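Local structure of ornithine carbamoyltransferase (Gloeobacter violaceus, 3GD5) at residues S18-D23 / C177-M182; L37-R42 / I148-G153; D144-R149 / A297-H302. The protein probably catalyses the reversible transfer of the carbamoyl group from carbamoyl phosphate to the side-chain amine of L-ornithine, giving L-citrulline on the way to arginine. One frame throughout, in Å; residues are numbered along the deposited sequence.

Interaction 1: S18-D23 / C177-M182; sequences SLDDLD and CAKVGM
A buried interdomain salt bridge, Lys179 to Asp20, joins the short 3-10 turn ahead of helix 24-39 to the C-terminal part of helix 168-180, and so links the carbamoyl-phosphate-binding and ornithine-binding parts of the carbamoyltransferase fold. Lys179 supplies most of the contact. Its chain runs out straight and then bends at the last torsion (chi4 65°), which turns NZ aside toward the carboxylate. There Lys179 NZ gives a hydrogen bond of 2.9 Å to Asp20 OD1, reaching that oxygen on its anti side and 26° out of the carboxylate plane; the two side chains cross at about a right angle. The methylene stem passes the backbone of the turn, with Lys179 CE 3.7 Å from Leu19 O. Asp20 OD2 has a second cationic partner in Arg201, so the carboxylate is shared between two basic groups, which would probably favour its ionised form. Glu136 hydrogen-bonds both Ser18 OG and Leu19 N. Gly181, with positive phi, closes helix 168-180 in a Schellman motif. Leu19 packs on Pro138, Val141 and Val142 of helix 138-152, while Lys179 lies against Leu27 of helix 24-39 and Ile205 of helix 196-209.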
loop_
_atom_site.group_PDB
_atom_site.type_symbol
_atom_site.label_atom_id
_atom_site.label_comp_id
_atom_site.label_asym_id
_atom_site.label_seq_id
_atom_site.Cartn_x
_atom_site.Cartn_y
_atom_site.Cartn_z
ATOM N N SER A 18 -8.995 31.254 -14.411
ATOM C CA SER A 18 -9.704 30.907 -15.630
ATOM C C SER A 18 -9.168 31.800 -16.728
ATOM O O SER A 18 -8.742 32.924 -16.461
ATOM C CB SER A 18 -11.201 31.168 -15.435
ATOM O OG SER A 18 -11.869 31.312 -16.673
ATOM N N LEU A 19 -9.166 31.308 -17.962
ATOM C CA LEU A 19 -8.672 32.131 -19.052
ATOM C C LEU A 19 -9.576 33.364 -19.152
ATOM O O LEU A 19 -9.170 34.408 -19.658
ATOM C CB LEU A 19 -8.692 31.358 -20.371
ATOM C CG LEU A 19 -7.764 31.932 -21.452
ATOM C CD1 LEU A 19 -6.311 31.899 -20.973
ATOM C CD2 LEU A 19 -7.891 31.118 -22.715
ATOM N N ASP A 20 -10.797 33.239 -18.645
ATOM C CA ASP A 20 -11.750 34.338 -18.682
ATOM C C ASP A 20 -11.444 35.417 -17.643
ATOM O O ASP A 20 -12.256 36.314 -17.416
ATOM C CB ASP A 20 -13.171 33.812 -18.484
ATOM C CG ASP A 20 -14.222 34.752 -19.056
ATOM O OD1 ASP A 20 -13.917 35.463 -20.037
ATOM O OD2 ASP A 20 -15.359 34.766 -18.537
ATOM N N ASP A 21 -10.278 35.323 -17.011
ATOM C CA ASP A 21 -9.871 36.319 -16.024
ATOM C C ASP A 21 -9.122 37.396 -16.779
ATOM O O ASP A 21 -8.751 38.426 -16.226
ATOM C CB ASP A 21 -8.944 35.709 -14.964
ATOM C CG ASP A 21 -9.682 34.815 -13.992
ATOM O OD1 ASP A 21 -10.929 34.772 -14.056
ATOM O OD2 ASP A 21 -9.019 34.164 -13.159
ATOM N N LEU A 22 -8.891 37.131 -18.056
ATOM C CA LEU A 22 -8.191 38.061 -18.926
ATOM C C LEU A 22 -9.159 38.462 -20.012
ATOM O O LEU A 22 -9.733 37.596 -20.668
ATOM C CB LEU A 22 -6.995 37.381 -19.593
ATOM C CG LEU A 22 -5.874 36.756 -18.760
ATOM C CD1 LEU A 22 -5.136 35.739 -19.616
ATOM C CD2 LEU A 22 -4.930 37.830 -18.250
ATOM N N ASP A 23 -9.368 39.759 -20.201
ATOM C CA ASP A 23 -10.243 40.190 -21.281
ATOM C C ASP A 23 -9.364 40.129 -22.532
ATOM O O ASP A 23 -8.188 39.765 -22.444
ATOM C CB ASP A 23 -10.783 41.614 -21.046
ATOM C CG ASP A 23 -9.687 42.645 -20.812
ATOM O OD1 ASP A 23 -8.674 42.649 -21.547
ATOM O OD2 ASP A 23 -9.853 43.474 -19.892
ATOM N N CYS A 177 -9.477 31.154 -27.964
ATOM C CA CYS A 177 -9.613 31.385 -29.392
ATOM C C CYS A 177 -10.511 32.595 -29.617
ATOM O O CYS A 177 -10.099 33.573 -30.233
ATOM C CB CYS A 177 -10.187 30.140 -30.080
ATOM S SG CYS A 177 -8.971 28.794 -30.233
ATOM N N ALA A 178 -11.727 32.535 -29.094
ATOM C CA ALA A 178 -12.664 33.635 -29.236
ATOM C C ALA A 178 -11.999 34.965 -28.904
ATOM O O ALA A 178 -12.091 35.922 -29.678
ATOM C CB ALA A 178 -13.869 33.416 -28.328
ATOM N N LYS A 179 -11.309 35.017 -27.768
ATOM C CA LYS A 179 -10.650 36.241 -27.327
ATOM C C LYS A 179 -9.626 36.858 -28.287
ATOM O O LYS A 179 -9.370 38.061 -28.220
ATOM C CB LYS A 179 -9.998 36.025 -25.959
ATOM C CG LYS A 179 -10.984 35.938 -24.806
ATOM C CD LYS A 179 -10.248 35.892 -23.482
ATOM C CE LYS A 179 -11.206 36.003 -22.310
ATOM N NZ LYS A 179 -12.116 34.838 -22.248
ATOM N N VAL A 180 -9.023 36.056 -29.160
ATOM C CA VAL A 180 -8.055 36.608 -30.106
ATOM C C VAL A 180 -8.638 36.695 -31.513
ATOM O O VAL A 180 -7.939 37.054 -32.463
ATOM C CB VAL A 180 -6.740 35.780 -30.160
ATOM C CG1 VAL A 180 -5.980 35.925 -28.849
ATOM C CG2 VAL A 180 -7.045 34.322 -30.456
ATOM N N GLY A 181 -9.920 36.363 -31.637
ATOM C CA GLY A 181 -10.580 36.426 -32.928
ATOM C C GLY A 181 -10.352 35.200 -33.783
ATOM O O GLY A 181 -10.533 35.244 -35.001
ATOM N N MET A 182 -9.949 34.101 -33.156
ATOM C CA MET A 182 -9.709 32.866 -33.886
ATOM C C MET A 182 -10.971 32.022 -33.805
ATOM O O MET A 182 -11.518 31.814 -32.718
ATOM C CB MET A 182 -8.526 32.105 -33.274
ATOM C CG MET A 182 -8.118 30.851 -34.042
ATOM S SD MET A 182 -6.755 29.908 -33.268
ATOM C CE MET A 182 -5.443 31.014 -33.429
#

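Interaction 2: L37-R42 / I148-G153; sequences LKRGER and IRENFG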
loop_
_atom_site.group_PDB
_atom_site.type_symbol
_atom_site.label_atom_id
_atom_site.label_comp_id
_atom_site.label_asym_id
_atom_site.label_seq_id
_atom_site.Cartn_x
_atom_site.Cartn_y
_atom_site.Cartn_z
ATOM N N LEU A 37 9.785 38.298 -23.992
ATOM C CA LEU A 37 10.626 37.598 -23.030
ATOM C C LEU A 37 11.363 36.464 -23.731
ATOM O O LEU A 37 12.547 36.246 -23.514
ATOM C CB LEU A 37 9.758 37.054 -21.889
ATOM C CG LEU A 37 9.776 37.754 -20.519
ATOM C CD1 LEU A 37 10.092 39.229 -20.651
ATOM C CD2 LEU A 37 8.434 37.538 -19.841
ATOM N N LYS A 38 10.656 35.754 -24.593
ATOM C CA LYS A 38 11.259 34.645 -25.312
ATOM C C LYS A 38 12.402 35.098 -26.221
ATOM O O LYS A 38 13.448 34.456 -26.270
ATOM C CB LYS A 38 10.191 33.924 -26.140
ATOM C CG LYS A 38 10.693 32.670 -26.830
ATOM C CD LYS A 38 9.588 31.976 -27.604
ATOM C CE LYS A 38 10.094 30.696 -28.261
ATOM N NZ LYS A 38 9.043 30.033 -29.094
ATOM N N ARG A 39 12.206 36.211 -26.926
ATOM C CA ARG A 39 13.213 36.711 -27.858
ATOM C C ARG A 39 14.279 37.601 -27.234
ATOM O O ARG A 39 15.229 38.001 -27.908
ATOM C CB ARG A 39 12.529 37.451 -29.020
ATOM C CG ARG A 39 11.825 36.533 -30.027
ATOM C CD ARG A 39 10.779 35.634 -29.352
ATOM N NE ARG A 39 10.091 34.731 -30.283
ATOM C CZ ARG A 39 10.667 33.705 -30.908
ATOM N NH1 ARG A 39 11.953 33.434 -30.714
ATOM N NH2 ARG A 39 9.953 32.945 -31.724
ATOM N N GLY A 40 14.130 37.904 -25.947
ATOM C CA GLY A 40 15.106 38.742 -25.279
ATOM C C GLY A 40 14.907 40.211 -25.595
ATOM O O GLY A 40 15.795 41.026 -25.363
ATOM N N GLU A 41 13.741 40.545 -26.140
ATOM C CA GLU A 41 13.402 41.924 -26.478
ATOM C C GLU A 41 12.872 42.588 -25.217
ATOM O O GLU A 41 12.483 43.758 -25.221
ATOM C CB GLU A 41 12.316 41.953 -27.552
ATOM C CG GLU A 41 12.746 41.425 -28.908
ATOM C CD GLU A 41 11.561 41.169 -29.816
ATOM O OE1 GLU A 41 10.606 41.973 -29.778
ATOM O OE2 GLU A 41 11.583 40.172 -30.572
ATOM N N ARG A 42 12.857 41.821 -24.135
ATOM C CA ARG A 42 12.361 42.300 -22.855
ATOM C C ARG A 42 13.044 41.467 -21.777
ATOM O O ARG A 42 13.555 40.384 -22.056
ATOM C CB ARG A 42 10.846 42.103 -22.795
ATOM C CG ARG A 42 10.133 42.849 -21.685
ATOM C CD ARG A 42 10.055 44.344 -21.967
ATOM N NE ARG A 42 9.200 45.036 -20.998
ATOM C CZ ARG A 42 7.868 45.010 -21.007
ATOM N NH1 ARG A 42 7.214 44.329 -21.941
ATOM N NH2 ARG A 42 7.184 45.664 -20.073
ATOM N N ILE A 148 0.699 29.194 -32.174
ATOM C CA ILE A 148 -0.039 29.439 -33.411
ATOM C C ILE A 148 0.449 30.748 -34.008
ATOM O O ILE A 148 0.739 30.821 -35.201
ATOM C CB ILE A 148 -1.566 29.523 -33.158
ATOM C CG1 ILE A 148 -2.077 28.181 -32.625
ATOM C CG2 ILE A 148 -2.298 29.886 -34.444
ATOM C CD1 ILE A 148 -3.566 28.161 -32.323
ATOM N N ARG A 149 0.548 31.772 -33.167
ATOM C CA ARG A 149 1.022 33.082 -33.593
ATOM C C ARG A 149 2.392 32.963 -34.263
ATOM O O ARG A 149 2.611 33.511 -35.336
ATOM C CB ARG A 149 1.090 34.025 -32.383
ATOM C CG ARG A 149 2.064 35.199 -32.518
ATOM C CD ARG A 149 1.631 36.253 -33.528
ATOM N NE ARG A 149 0.441 36.986 -33.100
ATOM C CZ ARG A 149 0.060 38.154 -33.615
ATOM N NH1 ARG A 149 -1.041 38.757 -33.175
ATOM N NH2 ARG A 149 0.791 38.730 -34.563
ATOM N N GLU A 150 3.310 32.238 -33.636
ATOM C CA GLU A 150 4.646 32.069 -34.197
ATOM C C GLU A 150 4.625 31.310 -35.522
ATOM O O GLU A 150 5.574 31.400 -36.299
ATOM C CB GLU A 150 5.559 31.328 -33.212
ATOM C CG GLU A 150 5.732 32.016 -31.864
ATOM C CD GLU A 150 6.662 31.249 -30.925
ATOM O OE1 GLU A 150 6.481 30.018 -30.781
ATOM O OE2 GLU A 150 7.565 31.881 -30.327
ATOM N N ASN A 151 3.555 30.562 -35.782
ATOM C CA ASN A 151 3.457 29.800 -37.025
ATOM C C ASN A 151 2.747 30.509 -38.182
ATOM O O ASN A 151 3.073 30.271 -39.347
ATOM C CB ASN A 151 2.766 28.452 -36.789
ATOM C CG ASN A 151 3.708 27.400 -36.243
ATOM O OD1 ASN A 151 4.039 27.400 -35.054
ATOM N ND2 ASN A 151 4.158 26.501 -37.113
ATOM N N PHE A 152 1.778 31.364 -37.876
ATOM C CA PHE A 152 1.048 32.055 -38.928
ATOM C C PHE A 152 1.198 33.576 -38.886
ATOM O O PHE A 152 0.644 34.285 -39.727
ATOM C CB PHE A 152 -0.437 31.690 -38.865
ATOM C CG PHE A 152 -0.717 30.229 -39.075
ATOM C CD1 PHE A 152 -0.794 29.358 -37.992
ATOM C CD2 PHE A 152 -0.915 29.723 -40.355
ATOM C CE1 PHE A 152 -1.069 28.006 -38.179
ATOM C CE2 PHE A 152 -1.192 28.370 -40.557
ATOM C CZ PHE A 152 -1.270 27.510 -39.468
ATOM N N GLY A 153 1.946 34.071 -37.907
ATOM C CA GLY A 153 2.148 35.503 -37.786
ATOM C C GLY A 153 0.874 36.263 -37.466
ATOM O O GLY A 153 0.822 37.484 -37.600
#
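A salt-bridge network of two cations on one carboxylate, Lys38 and Arg39 with Glu150, ties the C-terminal turn of helix 24-39 to that of helix 138-152 at the surface of the subunit. Both bridges converge on the same oxygen. Lys38 is fully extended, CG anti to the backbone N (chi1 -175°), and meets Glu150 from the opposite direction; Lys38 NZ donates to the syn lone pair of Glu150 OE2 at 2.7 Å. Arg39 comes obliquely, its NH2 3.0 Å from Glu150 OE2 and its guanidinium plane turned 51° from the carboxylate. The arginine chain bends at chi2, and one face of its guanidinium lies over Lys38 CD, 3.8 Å from the plane, so the two basic chains travel together to their shared partner. Two positive charges on one carboxylate would probably keep it ionised. Asn299 completes the network, accepting from Lys38 NZ through OD1 and donating to Glu150 OE1 through ND2. A glutamine in place of Glu150 would probably leave Lys38 and Arg39 without their common counter-charge and free the guanidinium to swing away. Just beyond the bridges, Gly40 ends its helix as the C-prime residue of a Schellman motif. Helix 293-312 touches the site, Glu298 and His302 packing on Lys38, while Ile148 and Phe152 lean on strands 228-231 and 268-271.

Interaction 3: D144-R149 / A297-H302; sequences DLLTIR and AENRLH
The helical segments 144-149 and 297-302 cross steeply, their axes 8.9 Å apart at closest approach and their N-to-C directions 112° from each other; the backbones come nearest where Thr147 CA lies 6.8 Å from Asn299 CA. This is the buried helix-helix junction at which the C-terminal helix 293-312 of the carbamoyltransferase fold packs back across helix 138-152, whose first turn carries residues that probably bind carbamoyl phosphate. One hydrogen bond forms its centre: Asn299 ND2 donates to Thr147 OG1 over 2.7 Å, almost straight at 168° and with the oxygen lying in the amide plane. Thr147 holds OG1 beside its own backbone N and anti to the carbonyl carbon (chi1 -57°), which places the hydroxyl within reach of both the amide and the carbonyl of Ala143 one turn back, to which it is also bonded. The amide's other bonds, to the Lys38-Glu150 pair, leave this buried group with partners for both its O and its N. Leu146 supplies the apolar flank, its CD1 lying 4.4 Å from His302 CB. On helix 293-312, its CB directed away from the contact, Arg300, which by similarity probably binds carbamoyl phosphate, hydrogen-bonds through NE to Gln140; Gln140, itself a probable carbamoyl phosphate residue, is thus held between Arg300 and Asp144, while Glu298 OE1 of the same helix makes a salt bridge to Arg102 of a second subunit. The other oxygen of that glutamate carboxylate fixes the imidazole one turn on: His302 NE2 donates to the anti lone pair of Glu298 OE2 at 2.8 Å, in the ring plane.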
loop_
_atom_site.group_PDB
_atom_site.type_symbol
_atom_site.label_atom_id
_atom_site.label_comp_id
_atom_site.label_asym_id
_atom_site.label_seq_id
_atom_site.Cartn_x
_atom_site.Cartn_y
_atom_site.Cartn_z
ATOM N N ASP A 144 -0.331 27.569 -26.399
ATOM C CA ASP A 144 -0.785 27.143 -27.715
ATOM C C ASP A 144 -0.966 28.354 -28.626
ATOM O O ASP A 144 -0.509 28.352 -29.775
ATOM C CB ASP A 144 -2.107 26.372 -27.599
ATOM C CG ASP A 144 -2.016 25.195 -26.628
ATOM O OD1 ASP A 144 -0.985 24.478 -26.640
ATOM O OD2 ASP A 144 -2.987 24.982 -25.869
ATOM N N LEU A 145 -1.635 29.379 -28.098
ATOM C CA LEU A 145 -1.902 30.618 -28.822
ATOM C C LEU A 145 -0.592 31.231 -29.299
ATOM O O LEU A 145 -0.476 31.647 -30.448
ATOM C CB LEU A 145 -2.639 31.597 -27.906
ATOM C CG LEU A 145 -4.125 31.906 -28.139
ATOM C CD1 LEU A 145 -4.869 30.720 -28.712
ATOM C CD2 LEU A 145 -4.739 32.350 -26.819
ATOM N N LEU A 146 0.393 31.262 -28.406
ATOM C CA LEU A 146 1.714 31.805 -28.695
ATOM C C LEU A 146 2.401 30.966 -29.772
ATOM O O LEU A 146 3.213 31.469 -30.550
ATOM C CB LEU A 146 2.553 31.794 -27.415
ATOM C CG LEU A 146 3.716 32.769 -27.216
ATOM C CD1 LEU A 146 4.414 32.411 -25.911
ATOM C CD2 LEU A 146 4.699 32.694 -28.369
ATOM N N THR A 147 2.075 29.682 -29.815
ATOM C CA THR A 147 2.670 28.799 -30.803
ATOM C C THR A 147 2.023 29.045 -32.163
ATOM O O THR A 147 2.711 29.100 -33.175
ATOM C CB THR A 147 2.491 27.318 -30.418
ATOM O OG1 THR A 147 3.055 27.091 -29.118
ATOM C CG2 THR A 147 3.194 26.413 -31.433
ATOM N N ILE A 148 0.699 29.194 -32.174
ATOM C CA ILE A 148 -0.039 29.439 -33.411
ATOM C C ILE A 148 0.449 30.748 -34.008
ATOM O O ILE A 148 0.739 30.821 -35.201
ATOM C CB ILE A 148 -1.566 29.523 -33.158
ATOM C CG1 ILE A 148 -2.077 28.181 -32.625
ATOM C CG2 ILE A 148 -2.298 29.886 -34.444
ATOM C CD1 ILE A 148 -3.566 28.161 -32.323
ATOM N N ARG A 149 0.548 31.772 -33.167
ATOM C CA ARG A 149 1.022 33.082 -33.593
ATOM C C ARG A 149 2.392 32.963 -34.263
ATOM O O ARG A 149 2.611 33.511 -35.336
ATOM C CB ARG A 149 1.090 34.025 -32.383
ATOM C CG ARG A 149 2.064 35.199 -32.518
ATOM C CD ARG A 149 1.631 36.253 -33.528
ATOM N NE ARG A 149 0.441 36.986 -33.100
ATOM C CZ ARG A 149 0.060 38.154 -33.615
ATOM N NH1 ARG A 149 -1.041 38.757 -33.175
ATOM N NH2 ARG A 149 0.791 38.730 -34.563
ATOM N N ALA A 297 5.147 22.517 -26.570
ATOM C CA ALA A 297 5.536 22.128 -25.211
ATOM C C ALA A 297 6.557 23.113 -24.629
ATOM O O ALA A 297 6.436 23.544 -23.470
ATOM C CB ALA A 297 6.109 20.703 -25.221
ATOM N N GLU A 298 7.563 23.464 -25.426
ATOM C CA GLU A 298 8.565 24.420 -24.978
ATOM C C GLU A 298 7.885 25.739 -24.610
ATOM O O GLU A 298 8.286 26.410 -23.657
ATOM C CB GLU A 298 9.600 24.696 -26.075
ATOM C CG GLU A 298 10.693 25.667 -25.633
ATOM C CD GLU A 298 11.554 26.181 -26.784
ATOM O OE1 GLU A 298 11.980 25.369 -27.638
ATOM O OE2 GLU A 298 11.817 27.403 -26.827
ATOM N N ASN A 299 6.857 26.110 -25.369
ATOM C CA ASN A 299 6.153 27.358 -25.100
ATOM C C ASN A 299 5.395 27.389 -23.778
ATOM O O ASN A 299 4.883 28.444 -23.390
ATOM C CB ASN A 299 5.209 27.719 -26.249
ATOM C CG ASN A 299 5.926 28.398 -27.392
ATOM O OD1 ASN A 299 6.953 29.045 -27.190
ATOM N ND2 ASN A 299 5.383 28.274 -28.598
ATOM N N ARG A 300 5.313 26.253 -23.085
ATOM C CA ARG A 300 4.648 26.247 -21.778
ATOM C C ARG A 300 5.548 27.086 -20.873
ATOM O O ARG A 300 5.091 27.799 -19.985
ATOM C CB ARG A 300 4.537 24.825 -21.201
ATOM C CG ARG A 300 3.635 23.870 -21.982
ATOM C CD ARG A 300 2.150 24.171 -21.803
ATOM N NE ARG A 300 1.537 23.358 -20.753
ATOM C CZ ARG A 300 1.823 23.468 -19.461
ATOM N NH1 ARG A 300 2.707 24.363 -19.064
ATOM N NH2 ARG A 300 1.244 22.678 -18.573
ATOM N N LEU A 301 6.847 26.996 -21.117
ATOM C CA LEU A 301 7.821 27.737 -20.322
ATOM C C LEU A 301 7.747 29.252 -20.561
ATOM O O LEU A 301 7.686 30.048 -19.616
ATOM C CB LEU A 301 9.233 27.232 -20.636
ATOM C CG LEU A 301 10.399 28.156 -20.278
ATOM C CD1 LEU A 301 10.347 28.461 -18.809
ATOM C CD2 LEU A 301 11.729 27.514 -20.658
ATOM N N HIS A 302 7.764 29.642 -21.829
ATOM C CA HIS A 302 7.721 31.060 -22.178
ATOM C C HIS A 302 6.386 31.682 -21.789
ATOM O O HIS A 302 6.329 32.827 -21.354
ATOM C CB HIS A 302 7.989 31.225 -23.675
ATOM C CG HIS A 302 9.257 30.569 -24.124
ATOM N ND1 HIS A 302 10.492 30.921 -23.621
ATOM C CD2 HIS A 302 9.479 29.554 -24.992
ATOM C CE1 HIS A 302 11.420 30.148 -24.157
ATOM N NE2 HIS A 302 10.832 29.310 -24.994
#

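Overall arrangement
Followed from the N terminus, the chain supplies the turn 18-23, then helix 24-39 with segment 37-42, before its long course to helix 138-152. Interaction 2 closes first, at 148-153, lying wholly within the longer loop that interaction 1 closes at 177-182. Interaction 3 starts on the same helix, at 144-149, and closes only at 297-302, so it crosses interaction 1. Helix 138-152 is the common element: it carries one side of interactions 2 and 3, which share Ile148 and Arg149, and Met182 of interaction 1 packs on Ile148. Together the three contacts bind the N-terminal turn and helix, the ornithine-binding part and the C-terminal helix round it.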